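Local coordinates for serine-pyruvate aminotransferase (AgxT) (Sulfolobus solfataricus, PDB 3ZRP), which probably transfers amino groups between serine or alanine and pyruvate or glyoxylate, using pyridoxal 5'-phosphate as its cofactor, as a class-V aminotransferase, at residues A[13-16]-A[17-20]; A[250-253]-A[254-258]; A[31-34]-A[35-39]; A[342-345]-A[346-350]. All coordinates share one frame; numbering follows the deposited sequence. Where two conformers were deposited one is given.

Interaction 1 of 4, residues A[13-16]-A[17-20]; sequences IKED and VLVA
Lys14, at the N-cap, turns its carbonyl oxygen to Leu18 N at 3.2 Å, the first full i to i+4 bond of helix 15-20, and a weaker, bent bond runs from Val17 N to the same oxygen. The next bond in the ladder joins Val19 N to Glu15 O at 2.9 Å, nearly along the C=O axis; Ala20 N reaches Asp16 O from above the carbonyl plane. Ile13, just ahead of the cap, folds back over this first turn. Its chi1 of -61° sets CG2 opposite the backbone N, and this methyl meets Val17 CB and Leu18 CG, each at 3.8 Å, while CD1 comes to 4.0 Å from Leu18 CD2. Ile13 crosses both partners at about a right angle, giving a small apolar cluster buried beside the exposed Glu15 and Asp16. Shortening Leu18 to an alanine is likely to take away the surface that the CG2 and CD1 methyls of Ile13 lie against, opening a gap there. Toward helix 246-262, Val17 CG2 lies 3.9 Å from Lys14 CB. Asp16 is a calcium ligand of this protein, although no ion is bound to this chain. The dimer partner meets the helix start: Asn24 of the second subunit donates to Ile13 O and, in the conformer given, to Glu15 OE2. Within the chain the turn rests on helix 246-262, with Lys14 and Val17 on Leu258, Asp16 and Ala20 on Glu254, and Gln251 NE2 bonded to Leu18 O.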
ATOM      1  N   ILE A  13     -17.892   4.495  -4.962  1.00 50.49           N
ATOM      2  CA  ILE A  13     -16.955   5.575  -5.237  1.00 45.52           C
ATOM      3  C   ILE A  13     -17.494   6.336  -6.451  1.00 43.62           C
ATOM      4  O   ILE A  13     -17.912   5.718  -7.427  1.00 44.15           O
ATOM      5  CB  ILE A  13     -15.523   5.012  -5.530  1.00 42.86           C
ATOM      6  CG1 ILE A  13     -14.994   4.229  -4.314  1.00 40.90           C
ATOM      7  CG2 ILE A  13     -14.558   6.126  -5.953  1.00 36.55           C
ATOM      8  CD1 ILE A  13     -13.647   3.536  -4.531  1.00 34.82           C
ATOM      9  N   LYS A  14     -17.496   7.666  -6.385  1.00 43.80           N
ATOM     10  CA  LYS A  14     -17.861   8.480  -7.538  1.00 45.69           C
ATOM     11  C   LYS A  14     -17.146   8.011  -8.809  1.00 47.71           C
ATOM     12  O   LYS A  14     -15.953   7.671  -8.773  1.00 45.34           O
ATOM     13  CB  LYS A  14     -17.573   9.948  -7.273  1.00 45.27           C
ATOM     14  CG  LYS A  14     -18.822  10.738  -6.947  1.00 54.08           C
ATOM     15  CD  LYS A  14     -18.525  12.219  -6.904  1.00 58.22           C
ATOM     16  CE  LYS A  14     -19.764  13.034  -7.229  1.00 66.12           C
ATOM     17  NZ  LYS A  14     -20.970  12.466  -6.566  1.00 64.48           N
ATOM     18  N   GLU A  15     -17.896   7.962  -9.909  1.00 49.63           N
ATOM     19  CA  GLU A  15     -17.377   7.494 -11.200  0.50 53.28           C
ATOM     20  C   GLU A  15     -16.205   8.331 -11.688  1.00 49.46           C
ATOM     21  O   GLU A  15     -15.235   7.781 -12.211  1.00 46.61           O
ATOM     22  CB  GLU A  15     -18.484   7.446 -12.265  0.50 59.12           C
ATOM     23  CG  GLU A  15     -19.005   6.035 -12.581  0.50 65.40           C
ATOM     24  CD  GLU A  15     -19.327   5.241 -11.336  0.50 68.65           C
ATOM     25  OE1 GLU A  15     -19.836   5.844 -10.366  0.50 74.39           O
ATOM     26  OE2 GLU A  15     -19.070   4.019 -11.324  0.50 73.63           O
ATOM     27  N   ASP A  16     -16.292   9.653 -11.502  1.00 44.57           N
ATOM     28  CA  ASP A  16     -15.215  10.572 -11.876  1.00 44.84           C
ATOM     29  C   ASP A  16     -13.901  10.172 -11.207  1.00 42.67           C
ATOM     30  O   ASP A  16     -12.827  10.324 -11.790  1.00 40.96           O
ATOM     31  CB  ASP A  16     -15.534  12.009 -11.448  1.00 52.14           C
ATOM     32  CG  ASP A  16     -16.741  12.580 -12.153  1.00 61.55           C
ATOM     33  OD1 ASP A  16     -16.602  13.019 -13.314  1.00 63.33           O
ATOM     34  OD2 ASP A  16     -17.820  12.597 -11.530  1.00 69.39           O
ATOM     35  N   VAL A  17     -14.002   9.685  -9.967  1.00 40.57           N
ATOM     36  CA  VAL A  17     -12.821   9.337  -9.176  1.00 37.61           C
ATOM     37  C   VAL A  17     -12.201   8.074  -9.746  1.00 33.44           C
ATOM     38  O   VAL A  17     -11.003   8.065 -10.041  1.00 35.22           O
ATOM     39  CB  VAL A  17     -13.128   9.195  -7.652  1.00 33.98           C
ATOM     40  CG1 VAL A  17     -11.872   8.795  -6.867  1.00 31.16           C
ATOM     41  CG2 VAL A  17     -13.697  10.495  -7.092  1.00 36.34           C
ATOM     42  N   LEU A  18     -13.011   7.031  -9.933  1.00 35.57           N
ATOM     43  CA  LEU A  18     -12.499   5.756 -10.474  1.00 41.66           C
ATOM     44  C   LEU A  18     -11.898   5.898 -11.868  1.00 43.26           C
ATOM     45  O   LEU A  18     -10.862   5.294 -12.163  1.00 37.21           O
ATOM     46  CB  LEU A  18     -13.584   4.687 -10.505  1.00 42.69           C
ATOM     47  CG  LEU A  18     -14.073   4.123  -9.181  1.00 44.05           C
ATOM     48  CD1 LEU A  18     -15.307   3.287  -9.473  1.00 46.13           C
ATOM     49  CD2 LEU A  18     -12.978   3.308  -8.471  1.00 47.60           C
ATOM     50  N   VAL A  19     -12.559   6.694 -12.714  1.00 39.48           N
ATOM     51  CA  VAL A  19     -12.141   6.898 -14.097  1.00 40.76           C
ATOM     52  C   VAL A  19     -10.782   7.585 -14.163  1.00 37.53           C
ATOM     53  O   VAL A  19      -9.983   7.295 -15.063  1.00 31.16           O
ATOM     54  CB  VAL A  19     -13.212   7.692 -14.924  1.00 44.37           C
ATOM     55  CG1 VAL A  19     -12.616   8.228 -16.216  1.00 41.99           C
ATOM     56  CG2 VAL A  19     -14.394   6.797 -15.254  1.00 41.78           C
ATOM     57  N   ALA A  20     -10.520   8.480 -13.207  1.00 35.65           N
ATOM     58  CA  ALA A  20      -9.218   9.157 -13.086  1.00 38.30           C
ATOM     59  C   ALA A  20      -8.042   8.170 -13.027  1.00 36.99           C
ATOM     60  O   ALA A  20      -6.918   8.504 -13.412  1.00 40.59           O
ATOM     61  CB  ALA A  20      -9.203  10.080 -11.865  1.00 36.41           C
TER

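Interaction 2 of 4, residues A[250-253]-A[254-258]; sequences LQLA and EAFRL
Leu252 and Phe256, one turn apart on helix 246-262, lie side by side and point the same way into the protein. This is the tight side: Leu252 CG and CD1 both come to 3.7 Å from Phe256 CE2, so the branched end of the leucine rests against one corner of the ring, and Phe256 CD2 sits 3.5 Å from Leu252 O. Beneath them Phe256 N bonds to Leu252 O at 2.9 Å. The other flank is more open to solvent and is held by charge. Glu254, bent at chi2 (63°), and Arg257, bent at chi3, meet in a side-on, two-pronged salt bridge: NE of Arg257 reaches Glu254 OE1 at 3.0 Å, almost straight, and its NH2 reaches OE2 at 2.8 Å. Both oxygens lie close to the guanidinium plane, whereas the carboxylate is tilted and accepts on its syn sides. With a glutamine in place of Glu254, the guanidinium of Arg257 would probably lose its charge partner. The helix is wedged between several elements: Leu252 and Phe256 pack on strand 197-202, Ala253 and Arg257 on helix 31-48, and Glu254 and Leu258 on helix 15-20.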
ATOM      1  N   LEU A 250      -3.631   9.133  -8.399  1.00 25.02           N
ATOM      2  CA  LEU A 250      -4.372   9.859  -9.454  1.00 28.42           C
ATOM      3  C   LEU A 250      -5.852   9.984  -9.062  1.00 29.36           C
ATOM      4  O   LEU A 250      -6.456  11.065  -9.181  1.00 26.17           O
ATOM      5  CB  LEU A 250      -4.262   9.119 -10.801  1.00 30.56           C
ATOM      6  CG  LEU A 250      -2.873   8.975 -11.462  1.00 29.46           C
ATOM      7  CD1 LEU A 250      -2.969   8.195 -12.787  1.00 28.51           C
ATOM      8  CD2 LEU A 250      -2.241  10.320 -11.663  1.00 33.22           C
ATOM      9  N   GLN A 251      -6.434   8.865  -8.611  1.00 25.96           N
ATOM     10  CA  GLN A 251      -7.816   8.860  -8.131  1.00 28.41           C
ATOM     11  C   GLN A 251      -7.991   9.833  -6.951  1.00 25.16           C
ATOM     12  O   GLN A 251      -8.959  10.609  -6.916  1.00 24.15           O
ATOM     13  CB  GLN A 251      -8.274   7.428  -7.779  1.00 27.47           C
ATOM     14  CG  GLN A 251      -8.375   6.527  -9.014  1.00 28.65           C
ATOM     15  CD  GLN A 251      -8.460   5.030  -8.712  1.00 32.80           C
ATOM     16  OE1 GLN A 251      -7.688   4.497  -7.923  1.00 32.77           O
ATOM     17  NE2 GLN A 251      -9.379   4.344  -9.379  1.00 34.80           N
ATOM     18  N   LEU A 252      -7.052   9.797  -6.002  1.00 26.53           N
ATOM     19  CA  LEU A 252      -7.066  10.706  -4.841  1.00 23.89           C
ATOM     20  C   LEU A 252      -7.070  12.197  -5.260  1.00 26.31           C
ATOM     21  O   LEU A 252      -7.777  13.006  -4.655  1.00 26.82           O
ATOM     22  CB  LEU A 252      -5.898  10.417  -3.851  1.00 23.59           C
ATOM     23  CG  LEU A 252      -5.857  11.301  -2.576  1.00 25.44           C
ATOM     24  CD1 LEU A 252      -7.120  11.121  -1.687  1.00 26.92           C
ATOM     25  CD2 LEU A 252      -4.588  11.090  -1.732  1.00 27.30           C
ATOM     26  N   ALA A 253      -6.282  12.561  -6.271  1.00 26.34           N
ATOM     27  CA  ALA A 253      -6.222  13.985  -6.695  1.00 25.29           C
ATOM     28  C   ALA A 253      -7.579  14.477  -7.227  1.00 27.30           C
ATOM     29  O   ALA A 253      -7.993  15.640  -6.998  1.00 26.36           O
ATOM     30  CB  ALA A 253      -5.125  14.186  -7.742  1.00 24.97           C
ATOM     31  N   GLU A 254      -8.261  13.578  -7.926  1.00 28.32           N
ATOM     32  CA  GLU A 254      -9.587  13.827  -8.441  1.00 28.27           C
ATOM     33  C   GLU A 254     -10.614  13.911  -7.310  1.00 30.44           C
ATOM     34  O   GLU A 254     -11.498  14.760  -7.357  1.00 30.31           O
ATOM     35  CB  GLU A 254      -9.978  12.741  -9.452  1.00 28.73           C
ATOM     36  CG  GLU A 254     -11.378  12.901 -10.093  1.00 37.02           C
ATOM     37  CD  GLU A 254     -11.553  14.188 -10.941  1.00 39.75           C
ATOM     38  OE1 GLU A 254     -10.574  14.935 -11.174  1.00 36.00           O
ATOM     39  OE2 GLU A 254     -12.694  14.441 -11.382  1.00 42.30           O
ATOM     40  N   ALA A 255     -10.525  13.026  -6.306  1.00 27.90           N
ATOM     41  CA  ALA A 255     -11.385  13.181  -5.120  1.00 26.59           C
ATOM     42  C   ALA A 255     -11.183  14.567  -4.500  1.00 27.10           C
ATOM     43  O   ALA A 255     -12.160  15.265  -4.184  1.00 28.35           O
ATOM     44  CB  ALA A 255     -11.128  12.075  -4.087  1.00 28.81           C
ATOM     45  N   PHE A 256      -9.931  14.983  -4.333  1.00 25.73           N
ATOM     46  CA  PHE A 256      -9.690  16.300  -3.747  1.00 27.21           C
ATOM     47  C   PHE A 256     -10.231  17.455  -4.617  1.00 32.01           C
ATOM     48  O   PHE A 256     -10.666  18.489  -4.071  1.00 30.91           O
ATOM     49  CB  PHE A 256      -8.203  16.518  -3.445  1.00 30.93           C
ATOM     50  CG  PHE A 256      -7.754  15.966  -2.113  1.00 29.21           C
ATOM     51  CD1 PHE A 256      -8.385  16.354  -0.925  1.00 29.50           C
ATOM     52  CD2 PHE A 256      -6.675  15.078  -2.042  1.00 29.85           C
ATOM     53  CE1 PHE A 256      -7.960  15.847   0.311  1.00 28.87           C
ATOM     54  CE2 PHE A 256      -6.240  14.576  -0.811  1.00 27.86           C
ATOM     55  CZ  PHE A 256      -6.886  14.956   0.364  1.00 27.10           C
ATOM     56  N   ARG A 257     -10.193  17.290  -5.945  1.00 30.82           N
ATOM     57  CA  ARG A 257     -10.752  18.316  -6.859  1.00 32.51           C
ATOM     58  C   ARG A 257     -12.248  18.469  -6.587  1.00 31.54           C
ATOM     59  O   ARG A 257     -12.737  19.575  -6.408  1.00 32.02           O
ATOM     60  CB  ARG A 257     -10.473  18.002  -8.338  1.00 35.65           C
ATOM     61  CG  ARG A 257     -10.670  19.213  -9.307  1.00 33.11           C
ATOM     62  CD  ARG A 257     -10.585  18.795 -10.803  1.00 32.63           C
ATOM     63  NE  ARG A 257     -11.590  17.780 -11.147  1.00 36.82           N
ATOM     64  CZ  ARG A 257     -12.874  18.036 -11.414  1.00 40.82           C
ATOM     65  NH1 ARG A 257     -13.338  19.288 -11.393  1.00 41.33           N
ATOM     66  NH2 ARG A 257     -13.701  17.038 -11.710  1.00 41.10           N
ATOM     67  N   LEU A 258     -12.955  17.339  -6.505  1.00 29.72           N
ATOM     68  CA  LEU A 258     -14.385  17.331  -6.191  1.00 28.37           C
ATOM     69  C   LEU A 258     -14.721  17.899  -4.797  1.00 31.15           C
ATOM     70  O   LEU A 258     -15.717  18.604  -4.653  1.00 33.53           O
ATOM     71  CB  LEU A 258     -14.951  15.932  -6.375  1.00 31.85           C
ATOM     72  CG  LEU A 258     -14.842  15.424  -7.826  1.00 34.14           C
ATOM     73  CD1 LEU A 258     -15.291  13.971  -7.939  1.00 38.90           C
ATOM     74  CD2 LEU A 258     -15.620  16.343  -8.799  1.00 39.48           C
TER

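Interaction 3 of 4, residues A[31-34]-A[35-39]; sequences KEFV and EALAY
Phe33 and Leu37 both carry CG anti to the backbone N (chi1 170° and -180°), which sends the two side chains off the same flank of helix 31-48, side by side and pointing the same way. Their ends meet one turn apart: Leu37 CD2 lies 4.0 Å from Phe33 CE2 and 4.1 Å from CZ, approaching the ring obliquely. Under this pair the backbone bond from Leu37 N to Phe33 O is short, at 2.8 Å, and nearly straight. On the solvent side Lys31 and Glu35 also run alongside each other, but as chains rather than as an ion pair. In the one of two Glu35 conformers described, the contact is between Glu35 OE2 and Lys31 CD at 3.8 Å, while Lys31 NZ stays 5.2 Å from that oxygen, so any attraction between the charges is probably modest. Glu35 also lays its CG against Lys31 O at 3.3 Å, and its own amide bonds to that same oxygen at 2.9 Å. The two flanks thus differ in kind, apolar and buried on one, charged and exposed on the other. Phe33 continues onto Ile249 and Pro244, and Leu37 onto Val229, Met230 and Ala233 of helix 223-234, while Ala36 and Tyr39 face helix 246-262. This is the pattern of an amphipathic helix, its apolar i to i+4 pair packed between helix 246-262 and helix 223-234.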
ATOM      1  N   LYS A  31       5.317  13.396 -15.219  1.00 49.36           N
ATOM      2  CA  LYS A  31       4.812  14.674 -14.717  1.00 43.56           C
ATOM      3  C   LYS A  31       3.335  14.616 -14.285  1.00 41.54           C
ATOM      4  O   LYS A  31       2.938  15.321 -13.354  1.00 39.20           O
ATOM      5  CB  LYS A  31       5.096  15.833 -15.688  1.00 54.98           C
ATOM      6  CG  LYS A  31       4.184  15.942 -16.913  1.00 62.43           C
ATOM      7  CD  LYS A  31       4.440  17.302 -17.608  1.00 67.22           C
ATOM      8  CE  LYS A  31       3.247  17.785 -18.408  1.00 61.37           C
ATOM      9  NZ  LYS A  31       2.962  16.864 -19.534  1.00 74.76           N
ATOM     10  N   GLU A  32       2.542  13.750 -14.919  1.00 41.50           N
ATOM     11  CA  GLU A  32       1.135  13.563 -14.525  1.00 37.33           C
ATOM     12  C   GLU A  32       1.043  13.064 -13.081  1.00 38.84           C
ATOM     13  O   GLU A  32       0.178  13.496 -12.312  1.00 35.11           O
ATOM     14  CB  GLU A  32       0.418  12.581 -15.455  1.00 45.10           C
ATOM     15  CG  GLU A  32       0.385  13.008 -16.926  1.00 55.44           C
ATOM     16  CD  GLU A  32       1.573  12.468 -17.719  1.00 67.65           C
ATOM     17  OE1 GLU A  32       2.741  12.704 -17.327  1.00 62.47           O
ATOM     18  OE2 GLU A  32       1.330  11.800 -18.744  1.00 78.36           O
ATOM     19  N   PHE A  33       1.934  12.153 -12.712  1.00 31.93           N
ATOM     20  CA  PHE A  33       1.928  11.644 -11.347  1.00 34.38           C
ATOM     21  C   PHE A  33       2.386  12.707 -10.369  1.00 34.57           C
ATOM     22  O   PHE A  33       1.720  12.965  -9.358  1.00 34.74           O
ATOM     23  CB  PHE A  33       2.783  10.392 -11.206  1.00 34.41           C
ATOM     24  CG  PHE A  33       2.980   9.987  -9.787  1.00 34.26           C
ATOM     25  CD1 PHE A  33       1.954   9.348  -9.103  1.00 32.40           C
ATOM     26  CD2 PHE A  33       4.148  10.311  -9.108  1.00 31.66           C
ATOM     27  CE1 PHE A  33       2.102   8.982  -7.767  1.00 32.50           C
ATOM     28  CE2 PHE A  33       4.302   9.969  -7.767  1.00 32.13           C
ATOM     29  CZ  PHE A  33       3.263   9.283  -7.099  1.00 30.95           C
ATOM     30  N   VAL A  34       3.521  13.336 -10.664  1.00 31.25           N
ATOM     31  CA  VAL A  34       4.071  14.359  -9.769  1.00 32.69           C
ATOM     32  C   VAL A  34       3.023  15.444  -9.505  1.00 33.41           C
ATOM     33  O   VAL A  34       2.829  15.851  -8.360  1.00 30.93           O
ATOM     34  CB  VAL A  34       5.408  14.949 -10.330  1.00 35.07           C
ATOM     35  CG1 VAL A  34       5.801  16.196  -9.588  1.00 34.41           C
ATOM     36  CG2 VAL A  34       6.537  13.892 -10.262  1.00 35.13           C
ATOM     37  N   GLU A  35       2.325  15.881 -10.560  1.00 34.95           N
ATOM     38  CA  GLU A  35       1.285  16.899 -10.424  0.50 32.71           C
ATOM     39  C   GLU A  35       0.113  16.399  -9.563  1.00 31.57           C
ATOM     40  O   GLU A  35      -0.438  17.139  -8.758  1.00 28.85           O
ATOM     41  CB  GLU A  35       0.814  17.362 -11.810  0.50 34.04           C
ATOM     42  CG  GLU A  35       1.818  18.282 -12.545  0.50 33.88           C
ATOM     43  CD  GLU A  35       1.513  18.471 -14.047  0.50 36.57           C
ATOM     44  OE1 GLU A  35       0.393  18.137 -14.488  0.50 35.09           O
ATOM     45  OE2 GLU A  35       2.398  18.951 -14.795  0.50 35.15           O
ATOM     46  N   ALA A  36      -0.255  15.127  -9.719  1.00 28.71           N
ATOM     47  CA  ALA A  36      -1.369  14.572  -8.946  1.00 29.67           C
ATOM     48  C   ALA A  36      -0.975  14.474  -7.467  1.00 25.46           C
ATOM     49  O   ALA A  36      -1.765  14.793  -6.574  1.00 27.86           O
ATOM     50  CB  ALA A  36      -1.777  13.188  -9.505  1.00 24.37           C
ATOM     51  N   LEU A  37       0.266  14.074  -7.220  1.00 29.02           N
ATOM     52  CA  LEU A  37       0.794  13.988  -5.864  1.00 27.12           C
ATOM     53  C   LEU A  37       0.839  15.361  -5.211  1.00 30.45           C
ATOM     54  O   LEU A  37       0.371  15.518  -4.093  1.00 31.89           O
ATOM     55  CB  LEU A  37       2.176  13.328  -5.841  1.00 28.03           C
ATOM     56  CG  LEU A  37       2.843  13.166  -4.455  1.00 29.86           C
ATOM     57  CD1 LEU A  37       1.915  12.537  -3.424  1.00 24.69           C
ATOM     58  CD2 LEU A  37       4.140  12.339  -4.535  1.00 27.52           C
ATOM     59  N   ALA A  38       1.390  16.353  -5.912  1.00 31.29           N
ATOM     60  CA  ALA A  38       1.435  17.729  -5.398  1.00 28.25           C
ATOM     61  C   ALA A  38       0.039  18.263  -5.074  1.00 27.06           C
ATOM     62  O   ALA A  38      -0.181  18.903  -4.031  1.00 28.85           O
ATOM     63  CB  ALA A  38       2.144  18.665  -6.402  1.00 33.58           C
ATOM     64  N   TYR A  39      -0.897  18.006  -5.977  1.00 26.29           N
ATOM     65  CA  TYR A  39      -2.265  18.443  -5.788  1.00 30.15           C
ATOM     66  C   TYR A  39      -2.930  17.781  -4.569  1.00 29.35           C
ATOM     67  O   TYR A  39      -3.660  18.431  -3.810  1.00 31.36           O
ATOM     68  CB  TYR A  39      -3.080  18.226  -7.065  1.00 31.34           C
ATOM     69  CG  TYR A  39      -4.467  18.799  -6.965  1.00 33.95           C
ATOM     70  CD1 TYR A  39      -4.720  20.137  -7.334  1.00 32.61           C
ATOM     71  CD2 TYR A  39      -5.523  18.037  -6.467  1.00 27.02           C
ATOM     72  CE1 TYR A  39      -6.011  20.678  -7.237  1.00 38.16           C
ATOM     73  CE2 TYR A  39      -6.802  18.566  -6.364  1.00 34.53           C
ATOM     74  CZ  TYR A  39      -7.038  19.890  -6.745  1.00 38.16           C
ATOM     75  OH  TYR A  39      -8.306  20.407  -6.630  1.00 43.19           O
TER

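Interaction 4 of 4, residues A[342-345]-A[346-350]; sequences GWVT and PNDAI
A capping box opens helix 346-363, with Thr345 at the N-cap and Asp348 three residues on, each side chain bonded to the other's backbone amide. Asp348 N donates to Thr345 OG1 at 3.2 Å with an N-H...O angle of 157°, and Thr345 N donates to Asp348 OD2 at 3.0 Å, coming in from above the carboxylate plane. The hydroxyl can take its bond because OG1 sits between the backbone N and the carbonyl carbon (chi1 64°), turned in over the first turn. A water bridges the two side chains, 2.7 Å from Thr345 OG1 and donating to Asp348 OD1 at 3.1 Å, so both carboxylate oxygens have partners. The nearby helix start probably also steadies the aspartate's negative charge. Val344 lends an apolar side: its CG2 touches Asp348 CB at 3.8 Å. Ala349 N closes the first backbone turn on Thr345 O at 3.3 Å. Arg270 donates to the carbonyls of Gly342 and Val344, tying the preceding loop to helix 264-284, on which Val344 and Pro346 also pack. The sequence Thr-Pro-Asn-Asp, with proline as the first helical residue, is a classic N-terminal helix cap.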
ATOM      1  N   GLY A 342     -18.577  10.488   2.960  1.00 24.57           N
ATOM      2  CA  GLY A 342     -18.051  10.634   1.597  1.00 27.06           C
ATOM      3  C   GLY A 342     -19.043  11.427   0.766  1.00 29.75           C
ATOM      4  O   GLY A 342     -19.217  12.638   0.981  1.00 30.73           O
ATOM      5  N   TRP A 343     -19.718  10.720  -0.141  1.00 30.70           N
ATOM      6  CA  TRP A 343     -20.644  11.374  -1.074  0.60 35.91           C
ATOM      7  C   TRP A 343     -22.106  11.152  -0.747  1.00 31.72           C
ATOM      8  O   TRP A 343     -22.986  11.360  -1.579  1.00 33.45           O
ATOM      9  CB  TRP A 343     -20.287  11.058  -2.541  0.60 37.41           C
ATOM     10  CG  TRP A 343     -19.032  11.830  -2.938  0.60 38.60           C
ATOM     11  CD1 TRP A 343     -17.753  11.348  -3.007  0.60 37.49           C
ATOM     12  CD2 TRP A 343     -18.945  13.236  -3.214  0.60 38.70           C
ATOM     13  NE1 TRP A 343     -16.886  12.353  -3.370  0.60 39.22           N
ATOM     14  CE2 TRP A 343     -17.590  13.524  -3.494  0.60 36.68           C
ATOM     15  CE3 TRP A 343     -19.889  14.277  -3.280  0.60 39.94           C
ATOM     16  CZ2 TRP A 343     -17.152  14.810  -3.828  0.60 36.50           C
ATOM     17  CZ3 TRP A 343     -19.455  15.555  -3.620  0.60 36.48           C
ATOM     18  CH2 TRP A 343     -18.099  15.810  -3.883  0.60 38.78           C
ATOM     19  N   VAL A 344     -22.365  10.771   0.501  1.00 31.54           N
ATOM     20  CA  VAL A 344     -23.718  10.470   0.977  1.00 29.55           C
ATOM     21  C   VAL A 344     -24.682  11.668   0.819  1.00 31.73           C
ATOM     22  O   VAL A 344     -24.299  12.824   1.059  1.00 32.47           O
ATOM     23  CB  VAL A 344     -23.676   9.904   2.426  1.00 32.20           C
ATOM     24  CG1 VAL A 344     -23.239  10.984   3.436  1.00 31.06           C
ATOM     25  CG2 VAL A 344     -25.008   9.242   2.827  1.00 27.38           C
ATOM     26  N   THR A 345     -25.915  11.386   0.386  1.00 32.17           N
ATOM     27  CA  THR A 345     -26.889  12.443   0.061  1.00 32.77           C
ATOM     28  C   THR A 345     -28.135  12.344   0.941  1.00 29.56           C
ATOM     29  O   THR A 345     -28.393  11.305   1.544  1.00 31.32           O
ATOM     30  CB  THR A 345     -27.373  12.370  -1.433  1.00 36.21           C
ATOM     31  OG1 THR A 345     -28.086  11.139  -1.641  1.00 33.82           O
ATOM     32  CG2 THR A 345     -26.219  12.443  -2.406  1.00 37.18           C
ATOM     33  N   PRO A 346     -28.924  13.430   1.012  1.00 28.41           N
ATOM     34  CA  PRO A 346     -30.227  13.352   1.654  1.00 32.00           C
ATOM     35  C   PRO A 346     -31.050  12.151   1.188  1.00 33.78           C
ATOM     36  O   PRO A 346     -31.656  11.484   2.021  1.00 35.22           O
ATOM     37  CB  PRO A 346     -30.880  14.667   1.232  1.00 36.66           C
ATOM     38  CG  PRO A 346     -29.757  15.597   1.228  1.00 30.98           C
ATOM     39  CD  PRO A 346     -28.589  14.819   0.673  1.00 30.52           C
ATOM     40  N   ASN A 347     -31.050  11.858  -0.116  1.00 35.08           N
ATOM     41  CA  ASN A 347     -31.804  10.702  -0.640  1.00 36.49           C
ATOM     42  C   ASN A 347     -31.318   9.357  -0.110  1.00 38.49           C
ATOM     43  O   ASN A 347     -32.137   8.459   0.142  1.00 37.12           O
ATOM     44  CB  ASN A 347     -31.840  10.697  -2.179  1.00 36.91           C
ATOM     45  CG  ASN A 347     -32.748  11.793  -2.747  1.00 40.34           C
ATOM     46  OD1 ASN A 347     -33.619  12.317  -2.049  1.00 47.14           O
ATOM     47  ND2 ASN A 347     -32.525  12.154  -4.004  1.00 47.78           N
ATOM     48  N   ASP A 348     -30.002   9.213   0.082  1.00 35.14           N
ATOM     49  CA  ASP A 348     -29.468   8.007   0.719  1.00 35.19           C
ATOM     50  C   ASP A 348     -30.034   7.825   2.136  1.00 34.21           C
ATOM     51  O   ASP A 348     -30.315   6.697   2.544  1.00 35.51           O
ATOM     52  CB  ASP A 348     -27.934   8.023   0.765  1.00 39.51           C
ATOM     53  CG  ASP A 348     -27.304   8.043  -0.618  1.00 39.41           C
ATOM     54  OD1 ASP A 348     -27.896   7.484  -1.555  1.00 46.09           O
ATOM     55  OD2 ASP A 348     -26.221   8.630  -0.767  1.00 37.94           O
ATOM     56  N   ALA A 349     -30.206   8.938   2.862  1.00 34.33           N
ATOM     57  CA  ALA A 349     -30.802   8.910   4.206  1.00 34.08           C
ATOM     58  C   ALA A 349     -32.241   8.351   4.168  1.00 36.04           C
ATOM     59  O   ALA A 349     -32.587   7.454   4.958  1.00 31.38           O
ATOM     60  CB  ALA A 349     -30.739  10.289   4.869  1.00 34.69           C
ATOM     61  N   ILE A 350     -33.056   8.850   3.231  1.00 34.65           N
ATOM     62  CA  ILE A 350     -34.416   8.332   3.034  0.60 35.54           C
ATOM     63  C   ILE A 350     -34.389   6.822   2.792  1.00 33.33           C
ATOM     64  O   ILE A 350     -35.099   6.065   3.467  1.00 34.83           O
ATOM     65  CB  ILE A 350     -35.170   9.057   1.880  0.60 34.03           C
ATOM     66  CG1 ILE A 350     -35.409  10.526   2.234  0.60 35.05           C
ATOM     67  CG2 ILE A 350     -36.523   8.383   1.599  0.60 34.54           C
ATOM     68  CD1 ILE A 350     -35.523  11.441   1.027  0.60 34.65           C
TER
HETATM   69  O   HOH W   1     -27.601   9.599  -3.830  1.00 49.46           O

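How the interactions relate
Along the chain the order is interaction 1, interaction 3, interaction 2 and interaction 4. Helix 246-262, which carries interaction 2, lies between helix 15-20 and helix 31-48 and touches both. The centre of interaction 2 is about 9 Å from that of interaction 1 and about 11 Å from that of interaction 3. Interactions 1 and 3 themselves stay about 8 Å apart at their nearest atoms. Interaction 4 starts helix 346-363, with its centre about 31 Å from that of interaction 3, yet Trp343 from its loop reaches both Lys14 and Leu258. Helix 246-262 thus brings together segments distant in sequence, and of the four contacts only interaction 1 has the second subunit touching its segments.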